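Local coordinates for siderophore-interacting protein (Aeromonas hydrophila, PDB 6K2L), which binds flavin-adenine dinucleotide and, as a siderophore-interacting flavoprotein, probably reduces ferric iron carried by siderophores so that the metal can be released, at residues Pro33-Ala36 with Asp37-Phe40; Glu202-Thr205 with Ser206-Leu209; Pro227-Arg230 with His231-Thr235. The protein carries 1 engineered substitution. All blocks are in the same frame, centred on the assembly; numbering follows the deposited sequence.

Interaction 1: Pro33-Ala36 with Asp37-Phe40; sequences PELA and DYPF
The chain from Leu35 to Tyr38 reverses in a type I beta turn continuing from a short 3-10 segment, and the turn is closed by Tyr38 N giving its hydrogen to Leu35 O over 3.1 Å. The turn brings the side chains of Leu35 and Tyr38 side by side, pointing the same way. Leu35 uses a single methyl: CD2 lies 4.2 Å from CD1 of Tyr38 and about as far from its CB. Tyr38 carries CG anti to its backbone N (chi1 -164°), which sends the ring off to run alongside the leucine, while CD of Pro39 rests on one face of that ring. A branched aliphatic chain and a long aromatic suit these two places, since both are buried while the turn itself lies nearer the surface. Asp37 differs. With chi1 at 52°, its CG sits between N and the carbonyl carbon, and the carboxylate folds back over the turn until OD1 is 3.2 Å from Glu34 O. Two acceptors cannot bond each other, but Arg11 joins them, bonding Glu34 O through NE and forming a salt bridge to Asp37 OD1 through NH2; Arg9 likewise pairs with both Asp37 and Glu34. The loop joins strands 25-31 and 46-51 of the antiparallel FAD-domain barrel, with Leu35 and Tyr38 resting on strands 11-20, 79-89 and 94-100 and the Tyr38 hydroxyl bonded to Ser124 O.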
ATOM      1  N   PRO A  33      -9.466   9.034  16.038  1.00 32.86           N
ATOM      2  CA  PRO A  33      -9.247   7.751  16.724  1.00 33.56           C
ATOM      3  C   PRO A  33     -10.122   6.633  16.181  1.00 29.11           C
ATOM      4  O   PRO A  33      -9.781   5.458  16.359  1.00 30.19           O
ATOM      5  CB  PRO A  33      -9.578   8.083  18.185  1.00 37.78           C
ATOM      6  CG  PRO A  33      -9.272   9.570  18.285  1.00 28.91           C
ATOM      7  CD  PRO A  33      -9.764  10.124  16.981  1.00 29.10           C
ATOM      8  N   GLU A  34     -11.215   6.965  15.502  1.00 25.83           N
ATOM      9  CA  GLU A  34     -12.023   5.985  14.788  1.00 29.64           C
ATOM     10  C   GLU A  34     -11.311   5.362  13.580  1.00 33.69           C
ATOM     11  O   GLU A  34     -11.891   4.482  12.928  1.00 31.66           O
ATOM     12  CB  GLU A  34     -13.308   6.660  14.318  1.00 35.18           C
ATOM     13  CG  GLU A  34     -14.495   6.459  15.224  1.00 39.71           C
ATOM     14  CD  GLU A  34     -15.726   7.124  14.659  1.00 45.53           C
ATOM     15  OE1 GLU A  34     -15.723   8.380  14.539  1.00 52.08           O
ATOM     16  OE2 GLU A  34     -16.677   6.387  14.302  1.00 41.72           O
ATOM     17  N   LEU A  35     -10.100   5.813  13.233  1.00 28.09           N
ATOM     18  CA  LEU A  35      -9.367   5.214  12.122  1.00 28.41           C
ATOM     19  C   LEU A  35      -8.583   3.970  12.531  1.00 34.75           C
ATOM     20  O   LEU A  35      -8.050   3.282  11.655  1.00 32.01           O
ATOM     21  CB  LEU A  35      -8.413   6.240  11.501  1.00 25.34           C
ATOM     22  CG  LEU A  35      -9.140   7.340  10.721  1.00 27.59           C
ATOM     23  CD1 LEU A  35      -8.153   8.276  10.058  1.00 20.89           C
ATOM     24  CD2 LEU A  35     -10.102   6.710   9.712  1.00 25.31           C
ATOM     25  N   ALA A  36      -8.538   3.654  13.831  1.00 33.44           N
ATOM     26  CA  ALA A  36      -7.704   2.565  14.326  1.00 32.07           C
ATOM     27  C   ALA A  36      -8.140   1.203  13.782  1.00 31.37           C
ATOM     28  O   ALA A  36      -7.300   0.349  13.485  1.00 35.12           O
ATOM     29  CB  ALA A  36      -7.720   2.570  15.854  1.00 33.99           C
ATOM     30  N   ASP A  37      -9.440   0.973  13.629  1.00 32.18           N
ATOM     31  CA  ASP A  37      -9.911  -0.285  13.058  1.00 39.34           C
ATOM     32  C   ASP A  37     -10.322  -0.152  11.589  1.00 40.05           C
ATOM     33  O   ASP A  37     -10.970  -1.059  11.047  1.00 37.60           O
ATOM     34  CB  ASP A  37     -11.079  -0.829  13.877  1.00 35.54           C
ATOM     35  CG  ASP A  37     -12.149   0.197  14.076  1.00 34.81           C
ATOM     36  OD1 ASP A  37     -11.889   1.349  13.687  1.00 38.95           O
ATOM     37  OD2 ASP A  37     -13.230  -0.126  14.616  1.00 38.79           O
ATOM     38  N   TYR A  38      -9.973   0.949  10.944  1.00 35.78           N
ATOM     39  CA  TYR A  38     -10.345   1.146   9.549  1.00 36.23           C
ATOM     40  C   TYR A  38      -9.638   0.111   8.682  1.00 34.63           C
ATOM     41  O   TYR A  38      -8.431  -0.095   8.845  1.00 35.04           O
ATOM     42  CB  TYR A  38      -9.974   2.565   9.100  1.00 32.46           C
ATOM     43  CG  TYR A  38     -10.645   3.000   7.816  1.00 31.43           C
ATOM     44  CD1 TYR A  38     -11.937   3.494   7.816  1.00 31.83           C
ATOM     45  CD2 TYR A  38      -9.976   2.922   6.601  1.00 29.24           C
ATOM     46  CE1 TYR A  38     -12.544   3.891   6.640  1.00 33.22           C
ATOM     47  CE2 TYR A  38     -10.568   3.309   5.433  1.00 25.77           C
ATOM     48  CZ  TYR A  38     -11.851   3.796   5.452  1.00 29.82           C
ATOM     49  OH  TYR A  38     -12.468   4.170   4.278  1.00 32.94           O
ATOM     50  N   PRO A  39     -10.344  -0.556   7.763  1.00 32.26           N
ATOM     51  CA  PRO A  39      -9.703  -1.561   6.896  1.00 30.00           C
ATOM     52  C   PRO A  39      -8.530  -1.015   6.082  1.00 39.58           C
ATOM     53  O   PRO A  39      -8.407   0.189   5.832  1.00 36.23           O
ATOM     54  CB  PRO A  39     -10.838  -2.005   5.977  1.00 28.03           C
ATOM     55  CG  PRO A  39     -12.078  -1.718   6.744  1.00 35.43           C
ATOM     56  CD  PRO A  39     -11.809  -0.531   7.607  1.00 35.19           C
ATOM     57  N   PHE A  40      -7.672  -1.934   5.643  1.00 47.74           N
ATOM     58  CA  PHE A  40      -6.451  -1.590   4.903  1.00 48.92           C
ATOM     59  C   PHE A  40      -6.751  -1.063   3.494  1.00 47.43           C
ATOM     60  O   PHE A  40      -6.896  -1.821   2.532  1.00 48.47           O
ATOM     61  CB  PHE A  40      -5.503  -2.799   4.811  1.00 47.01           C
ATOM     62  CG  PHE A  40      -5.385  -3.612   6.094  1.00 55.26           C
ATOM     63  CD1 PHE A  40      -4.245  -3.504   6.904  1.00 54.07           C
ATOM     64  CD2 PHE A  40      -6.395  -4.504   6.475  1.00 48.21           C
ATOM     65  CE1 PHE A  40      -4.123  -4.257   8.068  1.00 42.71           C
ATOM     66  CE2 PHE A  40      -6.284  -5.255   7.637  1.00 47.94           C
ATOM     67  CZ  PHE A  40      -5.145  -5.131   8.431  1.00 49.02           C
TER

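Interaction 2: Glu202-Thr205 with Ser206-Leu209; sequences EYFT and SLPL
Leu207 turns back over the last turn of helix 198-205 and inserts its two methyls between the side chains of Tyr203 and Phe204; these three side chains form the dense part of this contact. CD1 stands over the centre of the Phe204 ring, 3.9 Å from the centroid and only 11° off the ring normal, a clear CH-pi contact. Leu207 also lies over a face of the Tyr203 ring, with CD2 closest, 3.7 Å from CE1 of Tyr203, and CD1 near the tyrosine too. The leucine takes chi1 -48°, with CG anti to its carbonyl carbon, and the fork of its branches supplies two methyls, which suits a place between two rings. Phe204 is buried, and CD2 of Leu209 approaches its CE2 more loosely, at 4.3 Å.

The other side is polar and more open to solvent. Ser206 is exposed, and its small hydroxyl suits a helix end because it can fold back onto the backbone: OG gives its proton to Tyr203 O over 2.6 Å. Its own N bonds Glu202 O at 3.0 Å, in the last regular helical bond here, and makes a weak second bond to Tyr203 O. Beyond it, Leu207 N reaches Phe204 O only weakly, at 3.3 Å. Thr205 OG1 turns back along the helix, where it is hydrogen-bonded to Val201 O with Glu202 O also within reach, while the Glu202 side chain lies on the exposed side.

This is the C-terminal end of a helix, where Ser206 meets the carbonyls of Glu202 and Tyr203 and a following leucine closes the apolar face. It belongs to the NAD-ferredoxin-like domain, where Phe204 packs on parallel strands 138-144 and 163-170 before the chain leads into strand 214-218.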
ATOM      1  N   GLU A 202      -4.479   9.920 -29.568  1.00 27.51           N
ATOM      2  CA  GLU A 202      -3.590   9.563 -30.662  1.00 33.84           C
ATOM      3  C   GLU A 202      -2.316   8.913 -30.147  1.00 33.40           C
ATOM      4  O   GLU A 202      -1.931   7.828 -30.622  1.00 42.12           O
ATOM      5  CB  GLU A 202      -3.256  10.798 -31.508  1.00 30.39           C
ATOM      6  CG  GLU A 202      -2.195  10.502 -32.555  1.00 38.56           C
ATOM      7  CD  GLU A 202      -2.184  11.485 -33.730  1.00 58.37           C
ATOM      8  OE1 GLU A 202      -1.516  12.551 -33.641  1.00 54.94           O
ATOM      9  OE2 GLU A 202      -2.840  11.189 -34.760  1.00 69.37           O
ATOM     10  N   TYR A 203      -1.663   9.535 -29.152  1.00 30.31           N
ATOM     11  CA  TYR A 203      -0.387   9.000 -28.674  1.00 28.49           C
ATOM     12  C   TYR A 203      -0.549   7.617 -28.079  1.00 26.29           C
ATOM     13  O   TYR A 203       0.253   6.725 -28.362  1.00 32.26           O
ATOM     14  CB  TYR A 203       0.235   9.923 -27.644  1.00 23.91           C
ATOM     15  CG  TYR A 203       1.204   9.244 -26.709  1.00 23.62           C
ATOM     16  CD1 TYR A 203       2.522   8.993 -27.102  1.00 27.31           C
ATOM     17  CD2 TYR A 203       0.808   8.853 -25.425  1.00 21.97           C
ATOM     18  CE1 TYR A 203       3.438   8.382 -26.238  1.00 21.80           C
ATOM     19  CE2 TYR A 203       1.701   8.239 -24.560  1.00 25.46           C
ATOM     20  CZ  TYR A 203       3.020   8.017 -24.972  1.00 25.98           C
ATOM     21  OH  TYR A 203       3.905   7.425 -24.111  1.00 23.91           O
ATOM     22  N   PHE A 204      -1.578   7.421 -27.255  1.00 28.20           N
ATOM     23  CA  PHE A 204      -1.736   6.140 -26.574  1.00 29.60           C
ATOM     24  C   PHE A 204      -2.179   5.052 -27.524  1.00 29.88           C
ATOM     25  O   PHE A 204      -1.840   3.881 -27.310  1.00 28.54           O
ATOM     26  CB  PHE A 204      -2.727   6.214 -25.405  1.00 27.70           C
ATOM     27  CG  PHE A 204      -2.306   5.372 -24.222  1.00 24.67           C
ATOM     28  CD1 PHE A 204      -1.477   5.908 -23.240  1.00 26.20           C
ATOM     29  CD2 PHE A 204      -2.687   4.040 -24.120  1.00 24.55           C
ATOM     30  CE1 PHE A 204      -1.048   5.143 -22.157  1.00 22.73           C
ATOM     31  CE2 PHE A 204      -2.272   3.265 -23.041  1.00 26.41           C
ATOM     32  CZ  PHE A 204      -1.442   3.828 -22.055  1.00 24.82           C
ATOM     33  N   THR A 205      -2.946   5.405 -28.557  1.00 28.43           N
ATOM     34  CA  THR A 205      -3.332   4.392 -29.528  1.00 34.21           C
ATOM     35  C   THR A 205      -2.158   4.006 -30.426  1.00 38.84           C
ATOM     36  O   THR A 205      -2.131   2.872 -30.920  1.00 35.77           O
ATOM     37  CB  THR A 205      -4.535   4.874 -30.347  1.00 34.53           C
ATOM     38  OG1 THR A 205      -4.254   6.157 -30.932  1.00 39.65           O
ATOM     39  CG2 THR A 205      -5.788   4.987 -29.455  1.00 45.93           C
ATOM     40  N   SER A 206      -1.177   4.914 -30.621  1.00 32.52           N
ATOM     41  CA  SER A 206       0.039   4.568 -31.359  1.00 31.96           C
ATOM     42  C   SER A 206       0.934   3.547 -30.648  1.00 34.49           C
ATOM     43  O   SER A 206       1.803   2.963 -31.303  1.00 32.03           O
ATOM     44  CB  SER A 206       0.883   5.820 -31.654  1.00 40.93           C
ATOM     45  OG  SER A 206       1.655   6.256 -30.528  1.00 40.85           O
ATOM     46  N   LEU A 207       0.770   3.325 -29.314  1.00 30.31           N
ATOM     47  CA  LEU A 207       1.722   2.441 -28.639  1.00 30.35           C
ATOM     48  C   LEU A 207       1.352   0.972 -28.850  1.00 29.13           C
ATOM     49  O   LEU A 207       0.174   0.605 -28.804  1.00 31.74           O
ATOM     50  CB  LEU A 207       1.787   2.721 -27.137  1.00 24.58           C
ATOM     51  CG  LEU A 207       1.936   4.156 -26.647  1.00 31.32           C
ATOM     52  CD1 LEU A 207       1.377   4.268 -25.222  1.00 27.39           C
ATOM     53  CD2 LEU A 207       3.376   4.664 -26.718  1.00 30.31           C
ATOM     54  N   PRO A 208       2.341   0.109 -29.061  1.00 29.88           N
ATOM     55  CA  PRO A 208       2.070  -1.333 -29.077  1.00 33.19           C
ATOM     56  C   PRO A 208       1.714  -1.841 -27.684  1.00 30.31           C
ATOM     57  O   PRO A 208       2.434  -1.600 -26.713  1.00 29.00           O
ATOM     58  CB  PRO A 208       3.389  -1.931 -29.572  1.00 34.49           C
ATOM     59  CG  PRO A 208       4.420  -0.935 -29.143  1.00 31.84           C
ATOM     60  CD  PRO A 208       3.763   0.411 -29.291  1.00 25.17           C
ATOM     61  N   LEU A 209       0.612  -2.573 -27.595  1.00 27.21           N
ATOM     62  CA  LEU A 209       0.091  -3.045 -26.325  1.00 27.85           C
ATOM     63  C   LEU A 209       0.174  -4.565 -26.254  1.00 28.35           C
ATOM     64  O   LEU A 209      -0.124  -5.262 -27.227  1.00 32.81           O
ATOM     65  CB  LEU A 209      -1.364  -2.590 -26.127  1.00 28.59           C
ATOM     66  CG  LEU A 209      -1.651  -1.098 -26.332  1.00 32.28           C
ATOM     67  CD1 LEU A 209      -3.140  -0.862 -26.525  1.00 25.85           C
ATOM     68  CD2 LEU A 209      -1.097  -0.271 -25.182  1.00 25.12           C
TER

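Interaction 3: Pro227-Arg230 with His231-Thr235; sequences PMRR and HVRRT
Arg229 and Arg233, one helical turn apart, send their side chains out side by side and lay one guanidinium flat on the other. Arg233 shows how this is built. Its CB sits over the preceding turn, 3.6 Å from Arg229 O and similarly near Arg230 O, and CG also lies against Arg229 O. CD continues past that oxygen to meet the methylene CG of Arg229 at 3.8 Å. NE then runs beside CG and CD of Arg229, and CZ lies 3.7 Å from Arg229 NE. At the tip, Arg233 NH1 comes to 3.4 Å from Arg229 NE, while Arg233 NH2 lies over the other guanidinium. Arg233 stays extended from CG to NE, whereas Arg229 bends at chi3 (80°), which lets its planar end come level with its neighbour's; the planes are 20° apart and the centres 4.1 Å. Arginine suits both places, having a long aliphatic shaft and a flat head. Val265 O near the end of helix 255-266 accepts from Arg229 NH2, and an oxygen of Ser268, the chain terminus, from Arg233 NH2; the negative charge expected there probably offsets the positive ones.

Regular backbone bonds run beneath, such as Val232 N to Met228 O at 3.0 Å. Val232 and Met228 are buried, their apolar chains fitting the inner side of the helix. Helix 222-235 connects strands 214-218 and 243-245 in a beta-alpha-beta unit: Val232 packs on Phe216 and Phe218, Met228 on Phe218, and the arginine pair faces the last turn of helix 255-266 and the chain terminus beyond it.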
ATOM      1  N   PRO A 227     -12.946   6.493 -25.142  1.00 27.95           N
ATOM      2  CA  PRO A 227     -12.155   6.169 -26.333  1.00 27.43           C
ATOM      3  C   PRO A 227     -11.098   5.118 -26.072  1.00 32.00           C
ATOM      4  O   PRO A 227     -10.875   4.267 -26.940  1.00 39.65           O
ATOM      5  CB  PRO A 227     -11.533   7.515 -26.738  1.00 27.35           C
ATOM      6  CG  PRO A 227     -11.667   8.409 -25.552  1.00 31.96           C
ATOM      7  CD  PRO A 227     -12.910   7.938 -24.845  1.00 33.08           C
ATOM      8  N   MET A 228     -10.455   5.126 -24.901  1.00 31.47           N
ATOM      9  CA  MET A 228      -9.420   4.131 -24.629  1.00 31.61           C
ATOM     10  C   MET A 228     -10.008   2.734 -24.464  1.00 27.34           C
ATOM     11  O   MET A 228      -9.454   1.766 -25.001  1.00 30.17           O
ATOM     12  CB  MET A 228      -8.613   4.519 -23.381  1.00 27.59           C
ATOM     13  CG  MET A 228      -7.753   5.803 -23.518  1.00 26.25           C
ATOM     14  SD  MET A 228      -6.757   5.926 -25.030  1.00 27.16           S
ATOM     15  CE  MET A 228      -5.891   4.338 -25.013  1.00 24.47           C
ATOM     16  N   ARG A 229     -11.116   2.601 -23.730  1.00 27.48           N
ATOM     17  CA  ARG A 229     -11.737   1.289 -23.611  1.00 28.87           C
ATOM     18  C   ARG A 229     -12.163   0.769 -24.971  1.00 33.75           C
ATOM     19  O   ARG A 229     -12.026  -0.429 -25.256  1.00 31.97           O
ATOM     20  CB  ARG A 229     -12.939   1.331 -22.671  1.00 26.07           C
ATOM     21  CG  ARG A 229     -13.726   0.013 -22.643  1.00 29.43           C
ATOM     22  CD  ARG A 229     -14.813   0.010 -21.594  1.00 25.76           C
ATOM     23  NE  ARG A 229     -16.006   0.720 -22.055  1.00 30.81           N
ATOM     24  CZ  ARG A 229     -17.130   0.840 -21.351  1.00 35.30           C
ATOM     25  NH1 ARG A 229     -17.230   0.298 -20.140  1.00 38.82           N
ATOM     26  NH2 ARG A 229     -18.156   1.503 -21.857  1.00 39.31           N
ATOM     27  N   ARG A 230     -12.658   1.648 -25.834  1.00 35.05           N
ATOM     28  CA  ARG A 230     -13.043   1.151 -27.142  1.00 34.80           C
ATOM     29  C   ARG A 230     -11.828   0.739 -27.959  1.00 33.33           C
ATOM     30  O   ARG A 230     -11.876  -0.282 -28.652  1.00 36.06           O
ATOM     31  CB  ARG A 230     -13.879   2.195 -27.875  1.00 39.46           C
ATOM     32  CG  ARG A 230     -14.909   1.575 -28.801  1.00 45.58           C
ATOM     33  CD  ARG A 230     -15.436   2.604 -29.743  1.00 47.31           C
ATOM     34  NE  ARG A 230     -16.460   3.432 -29.111  1.00 49.71           N
ATOM     35  CZ  ARG A 230     -16.267   4.661 -28.640  1.00 47.41           C
ATOM     36  NH1 ARG A 230     -15.058   5.221 -28.703  1.00 39.90           N
ATOM     37  NH2 ARG A 230     -17.290   5.326 -28.101  1.00 40.08           N
ATOM     38  N   HIS A 231     -10.745   1.513 -27.911  1.00 31.22           N
ATOM     39  CA  HIS A 231      -9.532   1.095 -28.599  1.00 32.88           C
ATOM     40  C   HIS A 231      -9.103  -0.299 -28.167  1.00 36.04           C
ATOM     41  O   HIS A 231      -8.796  -1.154 -29.009  1.00 40.24           O
ATOM     42  CB  HIS A 231      -8.407   2.082 -28.339  1.00 34.23           C
ATOM     43  CG  HIS A 231      -7.116   1.684 -28.978  1.00 38.75           C
ATOM     44  ND1 HIS A 231      -5.971   1.410 -28.256  1.00 40.49           N
ATOM     45  CD2 HIS A 231      -6.795   1.492 -30.279  1.00 34.19           C
ATOM     46  CE1 HIS A 231      -5.000   1.077 -29.087  1.00 39.97           C
ATOM     47  NE2 HIS A 231      -5.475   1.116 -30.320  1.00 37.04           N
ATOM     48  N   VAL A 232      -9.084  -0.549 -26.855  1.00 30.68           N
ATOM     49  CA  VAL A 232      -8.741  -1.885 -26.367  1.00 32.27           C
ATOM     50  C   VAL A 232      -9.734  -2.940 -26.848  1.00 35.28           C
ATOM     51  O   VAL A 232      -9.341  -4.079 -27.143  1.00 28.84           O
ATOM     52  CB  VAL A 232      -8.631  -1.872 -24.828  1.00 28.78           C
ATOM     53  CG1 VAL A 232      -8.486  -3.285 -24.250  1.00 26.11           C
ATOM     54  CG2 VAL A 232      -7.453  -1.000 -24.403  1.00 30.75           C
ATOM     55  N   ARG A 233     -11.011  -2.600 -26.943  1.00 37.11           N
ATOM     56  CA  ARG A 233     -11.959  -3.581 -27.440  1.00 33.40           C
ATOM     57  C   ARG A 233     -11.846  -3.817 -28.945  1.00 38.65           C
ATOM     58  O   ARG A 233     -12.197  -4.902 -29.408  1.00 30.06           O
ATOM     59  CB  ARG A 233     -13.388  -3.181 -27.051  1.00 32.24           C
ATOM     60  CG  ARG A 233     -13.770  -3.578 -25.622  1.00 32.34           C
ATOM     61  CD  ARG A 233     -14.824  -2.623 -25.114  1.00 37.93           C
ATOM     62  NE  ARG A 233     -15.635  -3.113 -24.002  1.00 36.00           N
ATOM     63  CZ  ARG A 233     -16.783  -2.548 -23.635  1.00 38.41           C
ATOM     64  NH1 ARG A 233     -17.254  -1.506 -24.318  1.00 42.63           N
ATOM     65  NH2 ARG A 233     -17.472  -3.027 -22.610  1.00 35.24           N
ATOM     66  N   ARG A 234     -11.320  -2.867 -29.716  1.00 38.61           N
ATOM     67  CA  ARG A 234     -11.232  -3.064 -31.160  1.00 38.62           C
ATOM     68  C   ARG A 234      -9.919  -3.708 -31.606  1.00 38.53           C
ATOM     69  O   ARG A 234      -9.934  -4.609 -32.447  1.00 41.51           O
ATOM     70  CB  ARG A 234     -11.449  -1.732 -31.891  1.00 42.62           C
ATOM     71  CG  ARG A 234     -12.814  -1.121 -31.562  1.00 46.79           C
ATOM     72  CD  ARG A 234     -13.167   0.042 -32.468  1.00 54.93           C
ATOM     73  NE  ARG A 234     -13.668  -0.428 -33.758  1.00 70.16           N
ATOM     74  CZ  ARG A 234     -13.098  -0.158 -34.930  1.00 68.69           C
ATOM     75  NH1 ARG A 234     -12.005   0.601 -34.968  1.00 64.48           N
ATOM     76  NH2 ARG A 234     -13.626  -0.636 -36.059  1.00 58.26           N
ATOM     77  N   THR A 235      -8.775  -3.279 -31.079  1.00 41.92           N
ATOM     78  CA  THR A 235      -7.519  -3.765 -31.639  1.00 33.42           C
ATOM     79  C   THR A 235      -6.918  -4.951 -30.889  1.00 41.01           C
ATOM     80  O   THR A 235      -5.866  -5.457 -31.303  1.00 45.89           O
ATOM     81  CB  THR A 235      -6.489  -2.632 -31.706  1.00 39.43           C
ATOM     82  OG1 THR A 235      -5.301  -3.118 -32.353  1.00 46.97           O
ATOM     83  CG2 THR A 235      -6.132  -2.154 -30.313  1.00 39.63           C
TER

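Overall arrangement
Interactions 2 and 3 meet in one layer of helices on the parallel sheet, their centres about 11 Å apart. Phe204 of interaction 2 packs on Met228 of interaction 3, and His231 receives both Thr205, whose CG2 is 3.6 Å from CG of His231, and Leu209. Interaction 1 belongs to the barrel domain on the opposite side of the chain's centre, with centres about 41 Å from interaction 2 and 39 Å from interaction 3. The side chains of Tyr38 and Arg229 are about 12 and 13 Å from a bound FAD. Interactions 1 and 3 thus do not reach the cofactor with these side chains, one standing in the barrel and the other in the parallel-sheet domain.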